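Local coordinates for protein hydrolase, HAD superfamily, subfamily III A (Legionella pneumophila, PDB 3N1U) that probably hydrolyses the phosphate ester of 3-deoxy-D-manno-octulosonate 8-phosphate with the help of a divalent metal, a step in lipopolysaccharide biosynthesis, at residues Cys24-Val29 with Lys45-Gln50; Gly28-Gly33 with Gly157-Leu162; Lys20-Asp25 with Met53-Leu58. One frame throughout, in Å; residues are numbered along the deposited sequence.

Interaction 1: residues Cys24-Val29 with Lys45-Gln50; sequences CDVDGV and KSFHVQ. With CA (calcium ion), chain B.
Val26 and Asp27, in the loop that follows strand 21-24, face Phe47 and Lys45 of strand 43-48 with the backbones well apart, the nearest CA atoms being those of Asp27 and Lys45 at 8.1 Å. Side chains bridge that gap. The Lys45 chain runs extended as far as CE and then bends at its last torsion (chi4 -54°), which swings the ammonium group onto the carboxylate of Asp27, crossing it at about a right angle. Lys45 NZ donates to Asp27 OD1 at 2.6 Å, on the syn lone pair, in a short and buried salt bridge. Beside it, Val26 CG1 meets the edge of the Phe47 ring near its plane, 3.9 Å from CE1. The loop also carries the metal: Asp25 OD2 binds the calcium ion at 2.2 Å and the backbone Asp27 O at 2.4 Å. With Asp118 and three waters these complete six ligands, consistent with the DxDx(T/V) motif of HAD phosphatases, where magnesium would probably take this place. The Asp27 carboxylate thus goes to Lys45 while its carbonyl holds the metal; Asp27 probably also binds the substrate. Helix 74-83 covers Lys45 and Phe47 through Val75, Leu35 of strand 34-38 touches Asp27 and Lys45, and residues 45-48 pair antiparallel with a strand of the second subunit, extending the sheet across the interface.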
loop_
_atom_site.group_PDB
_atom_site.type_symbol
_atom_site.label_atom_id
_atom_site.label_comp_id
_atom_site.label_asym_id
_atom_site.label_seq_id
_atom_site.Cartn_x
_atom_site.Cartn_y
_atom_site.Cartn_z
ATOM N N CYS A 24 -17.901 -14.684 -1.934
ATOM C CA CYS A 24 -16.569 -14.106 -2.025
ATOM C C CYS A 24 -15.579 -15.002 -1.382
ATOM O O CYS A 24 -15.849 -15.569 -0.328
ATOM C CB CYS A 24 -16.455 -12.737 -1.297
ATOM S SG CYS A 24 -17.617 -11.485 -1.865
ATOM N N ASP A 25 -14.395 -15.035 -1.970
ATOM C CA ASP A 25 -13.203 -15.521 -1.281
ATOM C C ASP A 25 -12.698 -14.379 -0.367
ATOM O O ASP A 25 -13.100 -13.224 -0.540
ATOM C CB ASP A 25 -12.137 -15.838 -2.310
ATOM C CG ASP A 25 -10.828 -16.282 -1.672
ATOM O OD1 ASP A 25 -10.839 -17.086 -0.706
ATOM O OD2 ASP A 25 -9.786 -15.831 -2.151
ATOM N N VAL A 26 -11.848 -14.711 0.614
ATOM C CA VAL A 26 -11.279 -13.672 1.493
ATOM C C VAL A 26 -9.936 -13.128 1.014
ATOM O O VAL A 26 -9.859 -12.052 0.421
ATOM C CB VAL A 26 -11.180 -14.165 2.963
ATOM C CG1 VAL A 26 -10.533 -13.067 3.830
ATOM C CG2 VAL A 26 -12.628 -14.499 3.449
ATOM N N ASP A 27 -8.851 -13.892 1.214
ATOM C CA ASP A 27 -7.530 -13.320 1.029
ATOM C C ASP A 27 -7.258 -13.074 -0.443
ATOM O O ASP A 27 -7.331 -14.035 -1.215
ATOM C CB ASP A 27 -6.490 -14.315 1.538
ATOM C CG ASP A 27 -6.549 -14.488 3.041
ATOM O OD1 ASP A 27 -6.105 -13.569 3.773
ATOM O OD2 ASP A 27 -7.027 -15.523 3.493
ATOM N N GLY A 28 -6.941 -11.833 -0.824
ATOM C CA GLY A 28 -6.690 -11.508 -2.257
ATOM C C GLY A 28 -7.932 -10.953 -2.974
ATOM O O GLY A 28 -7.845 -10.420 -4.124
ATOM N N VAL A 29 -9.085 -11.075 -2.313
ATOM C CA VAL A 29 -10.369 -10.639 -2.891
ATOM C C VAL A 29 -11.058 -9.612 -1.994
ATOM O O VAL A 29 -11.273 -8.478 -2.401
ATOM C CB VAL A 29 -11.303 -11.865 -3.231
ATOM C CG1 VAL A 29 -12.757 -11.404 -3.654
ATOM C CG2 VAL A 29 -10.669 -12.752 -4.326
ATOM N N LYS A 45 -5.378 -8.887 8.753
ATOM C CA LYS A 45 -5.658 -8.666 7.333
ATOM C C LYS A 45 -6.301 -7.285 7.220
ATOM O O LYS A 45 -6.859 -6.761 8.199
ATOM C CB LYS A 45 -6.678 -9.665 6.763
ATOM C CG LYS A 45 -6.368 -11.142 7.067
ATOM C CD LYS A 45 -7.470 -12.062 6.557
ATOM C CE LYS A 45 -7.127 -13.530 6.812
ATOM N NZ LYS A 45 -5.768 -14.018 6.283
ATOM N N SER A 46 -6.351 -6.778 5.991
ATOM C CA SER A 46 -6.853 -5.416 5.752
ATOM C C SER A 46 -8.013 -5.502 4.784
ATOM O O SER A 46 -7.822 -6.008 3.646
ATOM C CB SER A 46 -5.706 -4.581 5.128
ATOM O OG SER A 46 -4.625 -4.576 6.060
ATOM N N PHE A 47 -9.207 -5.022 5.200
ATOM C CA PHE A 47 -10.414 -5.070 4.350
ATOM C C PHE A 47 -10.770 -3.647 3.922
ATOM O O PHE A 47 -10.317 -2.709 4.552
ATOM C CB PHE A 47 -11.572 -5.655 5.167
ATOM C CG PHE A 47 -11.307 -7.059 5.654
ATOM C CD1 PHE A 47 -11.553 -8.153 4.805
ATOM C CD2 PHE A 47 -10.815 -7.286 6.939
ATOM C CE1 PHE A 47 -11.268 -9.491 5.192
ATOM C CE2 PHE A 47 -10.530 -8.603 7.364
ATOM C CZ PHE A 47 -10.782 -9.728 6.509
ATOM N N HIS A 48 -11.606 -3.462 2.901
ATOM C CA HIS A 48 -11.840 -2.127 2.410
ATOM C C HIS A 48 -13.297 -1.732 2.712
ATOM O O HIS A 48 -14.228 -2.505 2.477
ATOM C CB HIS A 48 -11.573 -2.077 0.890
ATOM C CG HIS A 48 -11.463 -0.673 0.379
ATOM N ND1 HIS A 48 -12.573 0.173 0.234
ATOM C CD2 HIS A 48 -10.383 0.052 0.026
ATOM C CE1 HIS A 48 -12.155 1.360 -0.178
ATOM N NE2 HIS A 48 -10.828 1.316 -0.307
ATOM N N VAL A 49 -13.483 -0.545 3.238
ATOM C CA VAL A 49 -14.838 -0.086 3.584
ATOM C C VAL A 49 -15.810 -0.026 2.422
ATOM O O VAL A 49 -17.014 -0.150 2.624
ATOM C CB VAL A 49 -14.804 1.296 4.255
ATOM C CG1 VAL A 49 -14.212 1.126 5.680
ATOM C CG2 VAL A 49 -14.105 2.357 3.358
ATOM N N GLN A 50 -15.334 0.281 1.208
ATOM C CA GLN A 50 -16.301 0.309 0.094
ATOM C C GLN A 50 -16.823 -1.086 -0.236
ATOM O O GLN A 50 -17.912 -1.225 -0.736
ATOM C CB GLN A 50 -15.726 0.944 -1.179
ATOM C CG GLN A 50 -15.476 2.474 -1.011
ATOM C CD GLN A 50 -14.701 3.081 -2.184
ATOM O OE1 GLN A 50 -14.448 2.393 -3.164
ATOM N NE2 GLN A 50 -14.311 4.362 -2.068
HETATM CA CA CA B . -7.613 -16.087 -2.358
HETATM O O HOH W 1 -6.988 -17.426 -0.472
HETATM O O HOH W 2 -5.278 -16.055 -2.916
HETATM O O HOH W 3 -8.129 -18.243 -3.372
#

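Interaction 2: residues Gly28-Gly33 with Gly157-Leu162; sequences GVLSDG and GAVREL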
loop_
_atom_site.group_PDB
_atom_site.type_symbol
_atom_site.label_atom_id
_atom_site.label_comp_id
_atom_site.label_asym_id
_atom_site.label_seq_id
_atom_site.Cartn_x
_atom_site.Cartn_y
_atom_site.Cartn_z
ATOM N N GLY A 28 -6.941 -11.833 -0.824
ATOM C CA GLY A 28 -6.690 -11.508 -2.257
ATOM C C GLY A 28 -7.932 -10.953 -2.974
ATOM O O GLY A 28 -7.845 -10.420 -4.124
ATOM N N VAL A 29 -9.085 -11.075 -2.313
ATOM C CA VAL A 29 -10.369 -10.639 -2.891
ATOM C C VAL A 29 -11.058 -9.612 -1.994
ATOM O O VAL A 29 -11.273 -8.478 -2.401
ATOM C CB VAL A 29 -11.303 -11.865 -3.231
ATOM C CG1 VAL A 29 -12.757 -11.404 -3.654
ATOM C CG2 VAL A 29 -10.669 -12.752 -4.326
ATOM N N LEU A 30 -11.376 -9.996 -0.760
ATOM C CA LEU A 30 -11.815 -9.014 0.218
ATOM C C LEU A 30 -10.597 -8.312 0.870
ATOM O O LEU A 30 -10.733 -7.252 1.468
ATOM C CB LEU A 30 -12.696 -9.697 1.263
ATOM C CG LEU A 30 -14.128 -10.027 0.709
ATOM C CD1 LEU A 30 -14.834 -10.938 1.699
ATOM C CD2 LEU A 30 -14.968 -8.740 0.544
ATOM N N SER A 31 -9.396 -8.914 0.725
ATOM C CA SER A 31 -8.150 -8.235 1.100
ATOM C C SER A 31 -7.272 -8.004 -0.085
ATOM O O SER A 31 -7.528 -8.598 -1.171
ATOM C CB SER A 31 -7.418 -9.073 2.140
ATOM O OG SER A 31 -6.737 -10.187 1.520
ATOM N N ASP A 32 -6.187 -7.206 0.134
ATOM C CA ASP A 32 -5.110 -7.005 -0.820
ATOM C C ASP A 32 -4.312 -8.230 -1.049
ATOM O O ASP A 32 -3.415 -8.242 -1.920
ATOM C CB ASP A 32 -4.040 -5.928 -0.314
ATOM C CG ASP A 32 -3.799 -5.954 1.240
ATOM O OD1 ASP A 32 -4.003 -6.995 1.907
ATOM O OD2 ASP A 32 -3.448 -4.871 1.840
ATOM N N GLY A 33 -4.561 -9.266 -0.261
ATOM C CA GLY A 33 -3.680 -10.451 -0.390
ATOM C C GLY A 33 -2.618 -10.545 0.687
ATOM O O GLY A 33 -1.932 -11.543 0.783
ATOM N N GLY A 157 -11.745 -2.274 -3.452
ATOM C CA GLY A 157 -13.066 -1.935 -4.049
ATOM C C GLY A 157 -13.529 -2.803 -5.233
ATOM O O GLY A 157 -14.526 -2.450 -5.882
ATOM N N ALA A 158 -12.795 -3.893 -5.522
ATOM C CA ALA A 158 -13.190 -4.831 -6.617
ATOM C C ALA A 158 -14.532 -5.508 -6.276
ATOM O O ALA A 158 -15.397 -5.626 -7.126
ATOM C CB ALA A 158 -12.137 -5.900 -6.847
ATOM N N VAL A 159 -14.706 -5.946 -5.021
ATOM C CA VAL A 159 -15.958 -6.581 -4.647
ATOM C C VAL A 159 -17.100 -5.564 -4.715
ATOM O O VAL A 159 -18.172 -5.903 -5.192
ATOM C CB VAL A 159 -15.833 -7.180 -3.197
ATOM C CG1 VAL A 159 -17.202 -7.529 -2.613
ATOM C CG2 VAL A 159 -14.922 -8.433 -3.245
ATOM N N ARG A 160 -16.845 -4.289 -4.343
ATOM C CA ARG A 160 -17.894 -3.267 -4.456
ATOM C C ARG A 160 -18.303 -3.116 -5.946
ATOM O O ARG A 160 -19.485 -2.937 -6.267
ATOM C CB ARG A 160 -17.349 -1.897 -3.986
ATOM C CG ARG A 160 -18.334 -0.754 -4.207
ATOM C CD ARG A 160 -19.746 -1.089 -3.597
ATOM N NE ARG A 160 -20.585 0.092 -3.617
ATOM C CZ ARG A 160 -20.456 1.104 -2.744
ATOM N NH1 ARG A 160 -19.568 1.036 -1.751
ATOM N NH2 ARG A 160 -21.225 2.195 -2.850
ATOM N N GLU A 161 -17.316 -3.190 -6.836
ATOM C CA GLU A 161 -17.575 -2.982 -8.291
ATOM C C GLU A 161 -18.536 -4.076 -8.772
ATOM O O GLU A 161 -19.480 -3.805 -9.516
ATOM C CB GLU A 161 -16.241 -3.103 -9.021
ATOM C CG GLU A 161 -16.198 -2.692 -10.459
ATOM C CD GLU A 161 -14.739 -2.802 -11.023
ATOM O OE1 GLU A 161 -13.784 -2.535 -10.283
ATOM O OE2 GLU A 161 -14.604 -3.205 -12.185
ATOM N N LEU A 162 -18.308 -5.302 -8.311
ATOM C CA LEU A 162 -19.247 -6.423 -8.602
ATOM C C LEU A 162 -20.634 -6.220 -7.954
ATOM O O LEU A 162 -21.682 -6.482 -8.590
ATOM C CB LEU A 162 -18.588 -7.766 -8.184
ATOM C CG LEU A 162 -19.449 -9.033 -8.367
ATOM C CD1 LEU A 162 -20.000 -9.014 -9.831
ATOM C CD2 LEU A 162 -18.552 -10.229 -8.085
HETATM O O HOH W 4 -12.297 -6.055 -3.242
#
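Val159, in the first turn of helix 158-169, sets its CG2 methyl against both Val29 and Leu30 of the loop after strand 21-24. This is the tight part of the contact: Val159 CG2 lies 3.7 Å from Val29 CG1, with the two valines crossing at about a right angle, and 3.8 Å from Leu30 CD2. Leu30 starts out directed away from the helix, with CG anti to the carbonyl carbon (chi1 -75°); CD1 continues the extended line and the other branch, CD2, turns to Val159. A looser, polar side lies next to these methyls, where no direct hydrogen bond joins the segments and a water fills in. It donates to Val29 O at 2.8 Å and accepts from Val159 N at 3.0 Å, so an amide of the first helical turn is tied to the loop by solvent. Farther along, the loop steadies itself: Ser31 OG accepts from Gly28 N (2.9 Å) and from Gly33 N (3.0 Å), the latter closing an ST turn. The two amides grip one hydroxyl and hold residues 28-33 in a compact curl just past the metal-binding aspartates. Around this patch, Cys24 of strand 21-24 touches both Leu30 and Val159, Ile116 of strand 113-117 touches Val29 and Val159, and Leu55 of helix 49-60 packs on Val159.

Interaction 3: residues Lys20-Asp25 with Met53-Leu58; sequences KCLICD and MGLKLL. With CA (calcium ion), chain B.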
loop_
_atom_site.group_PDB
_atom_site.type_symbol
_atom_site.label_atom_id
_atom_site.label_comp_id
_atom_site.label_asym_id
_atom_site.label_seq_id
_atom_site.Cartn_x
_atom_site.Cartn_y
_atom_site.Cartn_z
ATOM N N LYS A 20 -28.811 -14.303 -7.067
ATOM C CA LYS A 20 -29.520 -14.276 -5.813
ATOM C C LYS A 20 -28.549 -14.461 -4.634
ATOM O O LYS A 20 -28.943 -14.292 -3.480
ATOM C CB LYS A 20 -30.601 -15.377 -5.801
ATOM C CG LYS A 20 -31.796 -14.943 -6.682
ATOM C CD LYS A 20 -32.993 -15.838 -6.568
ATOM C CE LYS A 20 -34.178 -15.058 -7.170
ATOM N NZ LYS A 20 -35.436 -15.838 -7.095
ATOM N N CYS A 21 -27.299 -14.803 -4.917
ATOM C CA CYS A 21 -26.280 -14.875 -3.854
ATOM C C CYS A 21 -24.938 -14.551 -4.445
ATOM O O CYS A 21 -24.564 -15.124 -5.481
ATOM C CB CYS A 21 -26.262 -16.291 -3.241
ATOM S SG CYS A 21 -24.993 -16.523 -1.923
ATOM N N LEU A 22 -24.192 -13.616 -3.825
ATOM C CA LEU A 22 -22.760 -13.441 -4.156
ATOM C C LEU A 22 -21.860 -14.184 -3.131
ATOM O O LEU A 22 -22.026 -14.003 -1.898
ATOM C CB LEU A 22 -22.379 -11.916 -4.169
ATOM C CG LEU A 22 -20.854 -11.700 -4.299
ATOM C CD1 LEU A 22 -20.307 -12.235 -5.655
ATOM C CD2 LEU A 22 -20.544 -10.184 -4.154
ATOM N N ILE A 23 -20.917 -14.986 -3.624
ATOM C CA ILE A 23 -19.954 -15.666 -2.792
ATOM C C ILE A 23 -18.583 -15.017 -3.028
ATOM O O ILE A 23 -18.164 -14.810 -4.191
ATOM C CB ILE A 23 -19.775 -17.191 -3.156
ATOM C CG1 ILE A 23 -21.145 -17.921 -3.253
ATOM C CG2 ILE A 23 -18.910 -17.867 -2.125
ATOM C CD1 ILE A 23 -21.039 -19.313 -3.962
ATOM N N CYS A 24 -17.901 -14.684 -1.934
ATOM C CA CYS A 24 -16.569 -14.106 -2.025
ATOM C C CYS A 24 -15.579 -15.002 -1.382
ATOM O O CYS A 24 -15.849 -15.569 -0.328
ATOM C CB CYS A 24 -16.455 -12.737 -1.297
ATOM S SG CYS A 24 -17.617 -11.485 -1.865
ATOM N N ASP A 25 -14.395 -15.035 -1.970
ATOM C CA ASP A 25 -13.203 -15.521 -1.281
ATOM C C ASP A 25 -12.698 -14.379 -0.367
ATOM O O ASP A 25 -13.100 -13.224 -0.540
ATOM C CB ASP A 25 -12.137 -15.838 -2.310
ATOM C CG ASP A 25 -10.828 -16.282 -1.672
ATOM O OD1 ASP A 25 -10.839 -17.086 -0.706
ATOM O OD2 ASP A 25 -9.786 -15.831 -2.151
HETATM N N MSE A 53 -19.465 -1.930 2.401
HETATM C CA MSE A 53 -20.719 -1.255 2.003
HETATM C C MSE A 53 -21.407 -1.993 0.843
HETATM O O MSE A 53 -22.635 -2.140 0.858
HETATM C CB MSE A 53 -20.431 0.220 1.625
HETATM C CG MSE A 53 -21.583 0.944 0.992
HETATM SE SE MSE A 53 -22.953 1.258 2.376
HETATM C CE MSE A 53 -21.977 2.670 3.221
ATOM N N GLY A 54 -20.622 -2.404 -0.165
ATOM C CA GLY A 54 -21.131 -3.263 -1.280
ATOM C C GLY A 54 -21.918 -4.474 -0.783
ATOM O O GLY A 54 -23.076 -4.722 -1.198
ATOM N N LEU A 55 -21.317 -5.201 0.137
ATOM C CA LEU A 55 -21.987 -6.393 0.678
ATOM C C LEU A 55 -23.224 -6.023 1.461
ATOM O O LEU A 55 -24.241 -6.688 1.348
ATOM C CB LEU A 55 -20.990 -7.213 1.514
ATOM C CG LEU A 55 -19.734 -7.687 0.736
ATOM C CD1 LEU A 55 -18.846 -8.565 1.639
ATOM C CD2 LEU A 55 -20.154 -8.501 -0.543
ATOM N N LYS A 56 -23.170 -4.933 2.238
ATOM C CA LYS A 56 -24.362 -4.507 2.961
ATOM C C LYS A 56 -25.483 -4.039 2.048
ATOM O O LYS A 56 -26.688 -4.212 2.372
ATOM C CB LYS A 56 -24.030 -3.401 3.974
ATOM C CG LYS A 56 -23.172 -3.858 5.152
ATOM C CD LYS A 56 -22.736 -2.612 5.901
ATOM C CE LYS A 56 -22.159 -2.962 7.255
ATOM N NZ LYS A 56 -21.855 -1.668 7.951
ATOM N N LEU A 57 -25.104 -3.425 0.928
ATOM C CA LEU A 57 -26.123 -3.019 -0.044
ATOM C C LEU A 57 -26.772 -4.236 -0.691
ATOM O O LEU A 57 -27.991 -4.237 -0.940
ATOM C CB LEU A 57 -25.526 -2.126 -1.124
ATOM C CG LEU A 57 -25.115 -0.693 -0.671
ATOM C CD1 LEU A 57 -24.254 0.077 -1.707
ATOM C CD2 LEU A 57 -26.326 0.124 -0.327
ATOM N N LEU A 58 -25.977 -5.242 -1.039
ATOM C CA LEU A 58 -26.631 -6.451 -1.588
ATOM C C LEU A 58 -27.634 -6.993 -0.601
ATOM O O LEU A 58 -28.795 -7.317 -0.935
ATOM C CB LEU A 58 -25.600 -7.546 -1.901
ATOM C CG LEU A 58 -24.697 -7.324 -3.121
ATOM C CD1 LEU A 58 -23.764 -8.545 -3.307
ATOM C CD2 LEU A 58 -25.553 -7.110 -4.354
HETATM CA CA CA B . -7.613 -16.087 -2.358
HETATM O O HOH W 1 -6.988 -17.426 -0.472
HETATM O O HOH W 2 -5.278 -16.055 -2.916
HETATM O O HOH W 3 -8.129 -18.243 -3.372
#
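Leu22 and Cys24 of strand 21-24 rest on Leu55 and Leu58 of helix 49-60, which runs nearly antiparallel to the strand, the short axes making 155° and approaching to 10.4 Å. Cys21, at the start of the strand, points away from the helix and touches Phe113 of strand 113-117. Leu22 then points at the helix and gives the larger share on the strand side. Its CG stands opposite the backbone N (chi1 171°), and the branch brings CD2 against two leucines about one helical turn apart, both on the same side of it. Leu22 CD2 is 3.7 Å from Leu58 CD1 and 4.0 Å from Leu55 CD2. Leu58 CD1 also sits 3.7 Å from Leu22 CB, so this methyl lies along the side chain from its base to its end, and each helix leucine crosses Leu22 at about a right angle. Ile23 faces the other side of the sheet, where it meets Phe113 and Tyr115. Cys24 returns to the helix side, and its SG lies 4.1 Å from Leu55 CD2, so this one methyl spans two strand positions. Leu162 of helix 158-169 packs on Leu22 and Val159 of the same helix on Leu55. At Asp25, the calcium ligand, the strand is over, and OD1 forms a salt bridge with Lys95. Aliphatic carbons and one cysteine sulfur make the contact, with no hydrogen bond between the segments; hydrophobic burial therefore joins strand and helix in this Rossmann-like HAD core, and it ends one residue before the chemistry turns to carboxylate and metal.

All three contacts draw on residues 20-33, a central strand of the parallel sheet and the loop at its C-terminal end. Interaction 3 packs the strand on helix 49-60, interaction 1 joins the metal-binding loop to strand 43-48, and interaction 2 joins its continuation to helix 158-169. Interactions 1 and 2 are centred only about 5 Å apart and share Gly28 and Val29, whose side chain is about 5 Å from the calcium ion; interaction 3 is centred about 12 Å from the first and 11 Å from the second. Arg160 NH1 reaches Gln50 O at 3.0 Å, a probable hydrogen bond between interactions 2 and 1. Leu30 CG lies 3.6 Å from Asp25 O, packing Leu30 on the backbone of Asp25.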